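Local structure of alpha-glucosidase (Bacteroides thetaiotaomicron, 5XFM) at residues D291-R296 and Y326-I331; G355-L360 and G396-K401. The protein probably hydrolyses beta-L-arabinopyranosides and alpha-galactosides as a bifunctional glycoside hydrolase of family 97. The protein carries 1 engineered substitution. All coordinates share one frame; numbering follows the deposited sequence.

Interaction 1. Residues D291-R296 and Y326-I331; sequences DYRFGR and YEYALI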
ATOM      1  N   ASP A 291      -4.795  10.035 -20.935  1.00 26.47           N
ATOM      2  CA  ASP A 291      -5.713   8.959 -20.598  1.00 28.98           C
ATOM      3  C   ASP A 291      -4.883   7.695 -20.376  1.00 31.59           C
ATOM      4  O   ASP A 291      -4.635   6.928 -21.309  1.00 28.06           O
ATOM      5  CB  ASP A 291      -6.739   8.759 -21.719  1.00 25.74           C
ATOM      6  CG  ASP A 291      -7.791   7.714 -21.385  1.00 35.88           C
ATOM      7  OD1 ASP A 291      -7.914   7.325 -20.203  1.00 37.95           O
ATOM      8  OD2 ASP A 291      -8.508   7.286 -22.317  1.00 37.64           O
ATOM      9  N   TYR A 292      -4.437   7.498 -19.139  1.00 30.31           N
ATOM     10  CA  TYR A 292      -3.476   6.437 -18.845  1.00 21.81           C
ATOM     11  C   TYR A 292      -4.157   5.081 -18.864  1.00 23.70           C
ATOM     12  O   TYR A 292      -5.194   4.878 -18.231  1.00 25.42           O
ATOM     13  CB  TYR A 292      -2.794   6.680 -17.500  1.00 21.66           C
ATOM     14  CG  TYR A 292      -1.869   7.876 -17.509  1.00 21.66           C
ATOM     15  CD1 TYR A 292      -0.695   7.870 -18.251  1.00 23.46           C
ATOM     16  CD2 TYR A 292      -2.180   9.015 -16.791  1.00 20.94           C
ATOM     17  CE1 TYR A 292       0.147   8.964 -18.264  1.00 19.70           C
ATOM     18  CE2 TYR A 292      -1.347  10.113 -16.800  1.00 20.02           C
ATOM     19  CZ  TYR A 292      -0.188  10.084 -17.533  1.00 18.34           C
ATOM     20  OH  TYR A 292       0.637  11.185 -17.530  1.00 22.59           O
ATOM     21  N   ARG A 293      -3.565   4.160 -19.613  1.00 23.39           N
ATOM     22  CA  ARG A 293      -4.134   2.840 -19.812  1.00 29.51           C
ATOM     23  C   ARG A 293      -3.473   1.823 -18.884  1.00 30.27           C
ATOM     24  O   ARG A 293      -2.255   1.661 -18.890  1.00 28.26           O
ATOM     25  CB  ARG A 293      -3.982   2.425 -21.278  1.00 31.41           C
ATOM     26  CG  ARG A 293      -4.568   1.067 -21.630  1.00 37.46           C
ATOM     27  CD  ARG A 293      -4.206   0.688 -23.065  1.00 44.57           C
ATOM     28  NE  ARG A 293      -4.759  -0.602 -23.468  1.00 44.93           N
ATOM     29  CZ  ARG A 293      -4.555  -1.159 -24.657  1.00 52.00           C
ATOM     30  NH1 ARG A 293      -3.817  -0.534 -25.565  1.00 54.01           N
ATOM     31  NH2 ARG A 293      -5.096  -2.334 -24.946  1.00 55.22           N
ATOM     32  N   PHE A 294      -4.279   1.164 -18.058  1.00 26.89           N
ATOM     33  CA  PHE A 294      -3.736   0.197 -17.117  1.00 27.28           C
ATOM     34  C   PHE A 294      -3.857  -1.217 -17.674  1.00 29.20           C
ATOM     35  O   PHE A 294      -4.471  -1.428 -18.722  1.00 27.21           O
ATOM     36  CB  PHE A 294      -4.451   0.307 -15.767  1.00 25.09           C
ATOM     37  CG  PHE A 294      -4.682   1.723 -15.326  1.00 27.40           C
ATOM     38  CD1 PHE A 294      -3.621   2.610 -15.210  1.00 27.95           C
ATOM     39  CD2 PHE A 294      -5.957   2.167 -15.019  1.00 24.02           C
ATOM     40  CE1 PHE A 294      -3.833   3.916 -14.809  1.00 24.01           C
ATOM     41  CE2 PHE A 294      -6.173   3.470 -14.608  1.00 23.76           C
ATOM     42  CZ  PHE A 294      -5.108   4.345 -14.502  1.00 21.87           C
ATOM     43  N   GLY A 295      -3.265  -2.181 -16.978  1.00 24.85           N
ATOM     44  CA  GLY A 295      -3.358  -3.564 -17.403  1.00 24.17           C
ATOM     45  C   GLY A 295      -2.266  -4.495 -16.922  1.00 25.32           C
ATOM     46  O   GLY A 295      -1.830  -4.435 -15.771  1.00 26.12           O
ATOM     47  N   ARG A 296      -1.778  -5.316 -17.842  1.00 26.35           N
ATOM     48  CA  ARG A 296      -0.955  -6.469 -17.508  1.00 21.72           C
ATOM     49  C   ARG A 296       0.371  -6.400 -18.235  1.00 28.70           C
ATOM     50  O   ARG A 296       0.441  -5.952 -19.383  1.00 28.56           O
ATOM     51  CB  ARG A 296      -1.664  -7.774 -17.878  1.00 26.24           C
ATOM     52  CG  ARG A 296      -2.868  -8.138 -17.035  1.00 26.69           C
ATOM     53  CD  ARG A 296      -4.117  -7.425 -17.518  1.00 30.50           C
ATOM     54  NE  ARG A 296      -4.330  -7.605 -18.951  1.00 32.04           N
ATOM     55  CZ  ARG A 296      -4.986  -8.626 -19.492  1.00 38.84           C
ATOM     56  NH1 ARG A 296      -5.495  -9.579 -18.721  1.00 39.25           N
ATOM     57  NH2 ARG A 296      -5.129  -8.695 -20.809  1.00 42.07           N
ATOM     58  N   TYR A 326      -1.363  -9.279 -23.420  1.00 27.68           N
ATOM     59  CA  TYR A 326      -1.010  -8.331 -22.369  1.00 30.13           C
ATOM     60  C   TYR A 326      -0.613  -6.987 -22.963  1.00 32.27           C
ATOM     61  O   TYR A 326      -0.031  -6.922 -24.052  1.00 28.34           O
ATOM     62  CB  TYR A 326       0.116  -8.881 -21.487  1.00 27.37           C
ATOM     63  CG  TYR A 326      -0.368  -9.830 -20.411  1.00 31.40           C
ATOM     64  CD1 TYR A 326      -1.679 -10.297 -20.407  1.00 27.21           C
ATOM     65  CD2 TYR A 326       0.475 -10.236 -19.383  1.00 26.80           C
ATOM     66  CE1 TYR A 326      -2.128 -11.156 -19.425  1.00 27.52           C
ATOM     67  CE2 TYR A 326       0.032 -11.095 -18.395  1.00 27.28           C
ATOM     68  CZ  TYR A 326      -1.269 -11.550 -18.421  1.00 27.46           C
ATOM     69  OH  TYR A 326      -1.715 -12.404 -17.442  1.00 23.87           O
ATOM     70  N   GLU A 327      -0.946  -5.920 -22.240  1.00 23.72           N
ATOM     71  CA  GLU A 327      -0.703  -4.556 -22.698  1.00 28.10           C
ATOM     72  C   GLU A 327       0.756  -4.135 -22.628  1.00 23.21           C
ATOM     73  O   GLU A 327       1.202  -3.311 -23.425  1.00 26.80           O
ATOM     74  CB  GLU A 327      -1.552  -3.557 -21.906  1.00 24.83           C
ATOM     75  CG  GLU A 327      -3.046  -3.652 -22.161  1.00 28.88           C
ATOM     76  CD  GLU A 327      -3.678  -4.891 -21.560  1.00 33.05           C
ATOM     77  OE1 GLU A 327      -3.307  -5.259 -20.425  1.00 30.22           O
ATOM     78  OE2 GLU A 327      -4.548  -5.495 -22.223  1.00 33.77           O
ATOM     79  N   TYR A 328       1.488  -4.659 -21.654  1.00 23.06           N
ATOM     80  CA  TYR A 328       2.830  -4.150 -21.391  1.00 20.18           C
ATOM     81  C   TYR A 328       3.895  -5.231 -21.277  1.00 26.43           C
ATOM     82  O   TYR A 328       3.598  -6.414 -21.091  1.00 25.12           O
ATOM     83  CB  TYR A 328       2.818  -3.288 -20.123  1.00 22.60           C
ATOM     84  CG  TYR A 328       1.917  -2.074 -20.254  1.00 20.63           C
ATOM     85  CD1 TYR A 328       2.217  -1.057 -21.157  1.00 22.53           C
ATOM     86  CD2 TYR A 328       0.750  -1.967 -19.512  1.00 23.53           C
ATOM     87  CE1 TYR A 328       1.391   0.040 -21.295  1.00 22.64           C
ATOM     88  CE2 TYR A 328      -0.083  -0.871 -19.643  1.00 22.38           C
ATOM     89  CZ  TYR A 328       0.241   0.125 -20.535  1.00 20.16           C
ATOM     90  OH  TYR A 328      -0.588   1.212 -20.671  1.00 22.79           O
ATOM     91  N   ALA A 329       5.138  -4.799 -21.458  1.00 24.67           N
ATOM     92  CA  ALA A 329       6.310  -5.573 -21.098  1.00 19.07           C
ATOM     93  C   ALA A 329       7.261  -4.690 -20.297  1.00 20.35           C
ATOM     94  O   ALA A 329       7.615  -3.590 -20.730  1.00 22.53           O
ATOM     95  CB  ALA A 329       7.005  -6.128 -22.339  1.00 19.42           C
ATOM     96  N   LEU A 330       7.666  -5.170 -19.128  1.00 25.23           N
ATOM     97  CA  LEU A 330       8.603  -4.453 -18.269  1.00 21.28           C
ATOM     98  C   LEU A 330      10.038  -4.909 -18.513  1.00 22.81           C
ATOM     99  O   LEU A 330      10.351  -6.087 -18.362  1.00 24.47           O
ATOM    100  CB  LEU A 330       8.242  -4.655 -16.795  1.00 18.62           C
ATOM    101  CG  LEU A 330       9.312  -4.255 -15.770  1.00 22.05           C
ATOM    102  CD1 LEU A 330       9.674  -2.768 -15.863  1.00 18.25           C
ATOM    103  CD2 LEU A 330       8.864  -4.617 -14.358  1.00 17.47           C
ATOM    104  N   ILE A 331      10.896  -3.978 -18.918  1.00 22.12           N
ATOM    105  CA  ILE A 331      12.318  -4.266 -19.079  1.00 21.89           C
ATOM    106  C   ILE A 331      13.065  -3.741 -17.855  1.00 20.20           C
ATOM    107  O   ILE A 331      13.016  -2.546 -17.561  1.00 20.20           O
ATOM    108  CB  ILE A 331      12.883  -3.645 -20.375  1.00 20.79           C
ATOM    109  CG1 ILE A 331      12.110  -4.171 -21.592  1.00 25.89           C
ATOM    110  CG2 ILE A 331      14.372  -3.935 -20.504  1.00 20.43           C
ATOM    111  CD1 ILE A 331      12.638  -3.667 -22.935  1.00 23.36           C
TER

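Interaction 2. Residues G355-L360 and G396-K401; sequences GVELFL and GVKGIK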
ATOM      1  N   GLY A 355       1.438  -5.070 -30.746  1.00 30.12           N
ATOM      2  CA  GLY A 355       0.395  -4.554 -29.871  1.00 22.34           C
ATOM      3  C   GLY A 355       0.823  -4.523 -28.413  1.00 24.39           C
ATOM      4  O   GLY A 355       0.014  -4.731 -27.511  1.00 25.71           O
ATOM      5  N   VAL A 356       2.103  -4.237 -28.193  1.00 26.91           N
ATOM      6  CA  VAL A 356       2.703  -4.240 -26.863  1.00 24.88           C
ATOM      7  C   VAL A 356       3.458  -2.930 -26.639  1.00 28.12           C
ATOM      8  O   VAL A 356       4.132  -2.434 -27.542  1.00 24.08           O
ATOM      9  CB  VAL A 356       3.691  -5.431 -26.685  1.00 26.58           C
ATOM     10  CG1 VAL A 356       4.487  -5.296 -25.389  1.00 21.77           C
ATOM     11  CG2 VAL A 356       2.958  -6.764 -26.732  1.00 24.87           C
ATOM     12  N   GLU A 357       3.347  -2.372 -25.438  1.00 25.36           N
ATOM     13  CA  GLU A 357       4.096  -1.176 -25.076  1.00 22.32           C
ATOM     14  C   GLU A 357       5.001  -1.464 -23.884  1.00 27.84           C
ATOM     15  O   GLU A 357       4.807  -2.457 -23.183  1.00 21.35           O
ATOM     16  CB  GLU A 357       3.124  -0.030 -24.788  1.00 27.43           C
ATOM     17  CG  GLU A 357       2.650   0.663 -26.061  1.00 26.77           C
ATOM     18  CD  GLU A 357       1.326   1.364 -25.888  1.00 30.95           C
ATOM     19  OE1 GLU A 357       0.480   0.837 -25.137  1.00 39.43           O
ATOM     20  OE2 GLU A 357       1.126   2.435 -26.501  1.00 39.87           O
ATOM     21  N   LEU A 358       5.987  -0.602 -23.648  1.00 27.89           N
ATOM     22  CA  LEU A 358       7.013  -0.906 -22.653  1.00 24.32           C
ATOM     23  C   LEU A 358       7.015  -0.031 -21.398  1.00 26.11           C
ATOM     24  O   LEU A 358       6.643   1.143 -21.424  1.00 26.32           O
ATOM     25  CB  LEU A 358       8.402  -0.825 -23.292  1.00 23.49           C
ATOM     26  CG  LEU A 358       8.660  -1.676 -24.527  1.00 22.60           C
ATOM     27  CD1 LEU A 358      10.094  -1.492 -24.958  1.00 22.75           C
ATOM     28  CD2 LEU A 358       8.377  -3.137 -24.222  1.00 20.25           C
ATOM     29  N   PHE A 359       7.427  -0.647 -20.296  1.00 24.26           N
ATOM     30  CA  PHE A 359       7.839   0.066 -19.093  1.00 23.98           C
ATOM     31  C   PHE A 359       9.339  -0.112 -18.972  1.00 20.94           C
ATOM     32  O   PHE A 359       9.847  -1.218 -19.180  1.00 19.62           O
ATOM     33  CB  PHE A 359       7.145  -0.477 -17.847  1.00 16.99           C
ATOM     34  CG  PHE A 359       5.797   0.114 -17.583  1.00 24.00           C
ATOM     35  CD1 PHE A 359       4.762  -0.062 -18.482  1.00 22.44           C
ATOM     36  CD2 PHE A 359       5.543   0.793 -16.396  1.00 26.35           C
ATOM     37  CE1 PHE A 359       3.512   0.454 -18.228  1.00 22.17           C
ATOM     38  CE2 PHE A 359       4.288   1.311 -16.133  1.00 21.40           C
ATOM     39  CZ  PHE A 359       3.273   1.143 -17.048  1.00 24.10           C
ATOM     40  N   LEU A 360      10.054   0.958 -18.655  1.00 18.74           N
ATOM     41  CA  LEU A 360      11.496   0.851 -18.463  1.00 19.43           C
ATOM     42  C   LEU A 360      11.914   1.136 -17.020  1.00 23.64           C
ATOM     43  O   LEU A 360      11.365   2.034 -16.362  1.00 16.77           O
ATOM     44  CB  LEU A 360      12.237   1.787 -19.419  1.00 18.49           C
ATOM     45  CG  LEU A 360      12.044   1.485 -20.906  1.00 22.23           C
ATOM     46  CD1 LEU A 360      12.922   2.390 -21.759  1.00 17.52           C
ATOM     47  CD2 LEU A 360      12.344   0.019 -21.187  1.00 21.87           C
ATOM     48  N   GLY A 396       7.701   6.734 -27.300  1.00 26.00           N
ATOM     49  CA  GLY A 396       6.388   6.182 -27.032  1.00 25.88           C
ATOM     50  C   GLY A 396       6.384   5.160 -25.904  1.00 22.48           C
ATOM     51  O   GLY A 396       5.469   4.343 -25.804  1.00 25.31           O
ATOM     52  N   VAL A 397       7.416   5.185 -25.065  1.00 22.16           N
ATOM     53  CA  VAL A 397       7.421   4.366 -23.856  1.00 21.19           C
ATOM     54  C   VAL A 397       6.288   4.886 -22.982  1.00 24.80           C
ATOM     55  O   VAL A 397       6.062   6.092 -22.913  1.00 20.16           O
ATOM     56  CB  VAL A 397       8.778   4.426 -23.105  1.00 26.64           C
ATOM     57  CG1 VAL A 397       8.726   3.620 -21.808  1.00 18.78           C
ATOM     58  CG2 VAL A 397       9.910   3.919 -23.999  1.00 24.24           C
ATOM     59  N   LYS A 398       5.558   3.971 -22.350  1.00 23.89           N
ATOM     60  CA  LYS A 398       4.342   4.307 -21.627  1.00 17.54           C
ATOM     61  C   LYS A 398       4.478   4.322 -20.109  1.00 22.56           C
ATOM     62  O   LYS A 398       3.566   4.766 -19.414  1.00 23.37           O
ATOM     63  CB  LYS A 398       3.229   3.334 -22.017  1.00 22.33           C
ATOM     64  CG  LYS A 398       2.781   3.455 -23.461  1.00 28.38           C
ATOM     65  CD  LYS A 398       2.439   4.904 -23.776  1.00 33.39           C
ATOM     66  CE  LYS A 398       1.343   5.009 -24.812  1.00 32.97           C
ATOM     67  NZ  LYS A 398       0.744   6.374 -24.819  1.00 38.32           N
ATOM     68  N   GLY A 399       5.593   3.827 -19.588  1.00 23.49           N
ATOM     69  CA  GLY A 399       5.762   3.790 -18.149  1.00 24.44           C
ATOM     70  C   GLY A 399       7.190   3.632 -17.679  1.00 22.49           C
ATOM     71  O   GLY A 399       8.059   3.197 -18.438  1.00 28.00           O
ATOM     72  N   ILE A 400       7.441   4.014 -16.431  1.00 19.05           N
ATOM     73  CA  ILE A 400       8.744   3.782 -15.829  1.00 21.88           C
ATOM     74  C   ILE A 400       8.638   3.143 -14.450  1.00 23.07           C
ATOM     75  O   ILE A 400       7.698   3.402 -13.687  1.00 19.84           O
ATOM     76  CB  ILE A 400       9.570   5.076 -15.707  1.00 17.72           C
ATOM     77  CG1 ILE A 400       8.806   6.151 -14.940  1.00 21.13           C
ATOM     78  CG2 ILE A 400       9.962   5.568 -17.072  1.00 17.70           C
ATOM     79  CD1 ILE A 400       9.660   7.355 -14.600  1.00 22.47           C
ATOM     80  N   LYS A 401       9.613   2.291 -14.151  1.00 22.45           N
ATOM     81  CA  LYS A 401       9.739   1.693 -12.832  1.00 21.66           C
ATOM     82  C   LYS A 401      10.979   2.259 -12.148  1.00 23.55           C
ATOM     83  O   LYS A 401      12.103   2.002 -12.592  1.00 22.43           O
ATOM     84  CB  LYS A 401       9.815   0.167 -12.939  1.00 23.06           C
ATOM     85  CG  LYS A 401      10.089  -0.550 -11.625  1.00 23.08           C
ATOM     86  CD  LYS A 401      10.222  -2.042 -11.835  1.00 21.00           C
ATOM     87  CE  LYS A 401      10.627  -2.744 -10.556  1.00 21.93           C
ATOM     88  NZ  LYS A 401      10.788  -4.210 -10.729  1.00 22.40           N
TER
HETATM   89  O   HOH W   1       6.267   1.301 -25.912  1.00 23.86           O

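Interaction 1. Residues D291-R296 and Y326-I331
At the N-terminal end of the parallel barrel strands of the glycoside hydrolase 97 catalytic domain, Arg296 and Glu327 join the entry to strand 295-299 with the entry to strand 328-331. Glu327 OE1 takes two donors from one residue. Arg296 NE lies 3.0 Å from Glu327 OE1 in a salt bridge that uses the syn lone pair and stays in the guanidinium plane, while Arg296 N reaches Glu327 OE1 at 3.0 Å, almost in line with its C-O bond. The Arg296 chain folds back at chi2 (83°) and chi3 (51°), which turns NE toward the carboxylate and lays the guanidinium within 22° of its plane. The backbone itself sets Arg296 CB over the centre of the Tyr326 ring, 3.4 Å from its centroid, as a CH-pi contact; the folded chain brings the guanidinium back so that Tyr326 CD1 covers one of its faces. Gly295 passes beside Glu327 OE1, where a CB would collide with this oxygen. The backbone is tied by Tyr328 N to Arg296 O at 2.8 Å. Further out, Tyr328 OH donates to Arg293 O, at the ring edge; the modelled 2.5 Å is doubtfully short. The extended Arg293 passes its guanidinium face over Glu327 CG; its charge may add to the positive field at the carboxylate, although no N-H points there. Tyr326 OH bonds to Met547 O, Gly295 pairs with Gln527 of strand 526-528, and the Tyr328 ring packs on Met429 of strand 429-432 and edge-to-face with Phe359 of strand 357-363.

Interaction 2. Residues G355-L360 and G396-K401
Leu358 O receives two successive amides of the other segment: Lys398 N at 3.2 Å and Gly399 N at 3.4 Å in a weak bond. Val397 CG1 also touches this oxygen. The contact is the parallel strand pairing of the beta-alpha-beta unit made by strand 357-363, helix 382-395 and strand 399-403 in the barrel. Farther along, the pairing becomes regular, with Phe359 opposite Gly399 and Leu360 opposite Ile400. Leu360 N gives its hydrogen to Gly399 O at 3.0 Å, and Lys401 N bonds to Leu360 O at 2.8 Å. A water accepts from Leu358 N and donates to Gly396 O, bridging Leu358 to the turn that follows helix 382-395. On the face bearing Phe359, the ring lies flat over the backbone of its neighbour, and Gly399 CA sits 3.5 Å from the ring centroid, only 13° off the normal. With chi1 at -85°, CG stands anti to the carbonyl carbon and the ring reaches across the space that a CB on Gly399 would fill. Cutting Phe359 back to an alanine is likely to uncover Gly399 CA and to remove the ring that Tyr328 meets edge-to-face. On the other face, Leu360 CG approaches Val397 CG1 to 4.0 Å, the two side chains crossing at about a right angle, with Met344 of helix 341-353 also against Leu360. The Glu357 and Lys398 side chains cross at a slant near the strand starts: OE2 of Glu357 touches CE of Lys398 at 3.1 Å, while NZ is turned beyond salt-bridge range. Thus directional bonding here is chiefly backbone to backbone, the aromatic cover depends on glycine, and the opposite charges probably add only a diffuse attraction.

Overall arrangement
Following the chain from the N terminus, interaction 1 comes first, at the start of the catalytic barrel's parallel strands: 291-296 leads into strand 295-299, and helix 311-324 carries the chain to 326-331, closing a loop of 29 intervening residues. Helix 341-353 then leads to 355-360, and interaction 2 closes the second loop through helix 382-395, ending at 396-401. The two loops follow in series, neither nesting nor crossing. Their middle strands, 328-331 and 357-363, are sheet neighbours, with probable hydrogen bonds from Ala329 N to Glu357 O and from Ile331 N to Phe359 O. Together the contacts tie four consecutive strands of the parallel sheet.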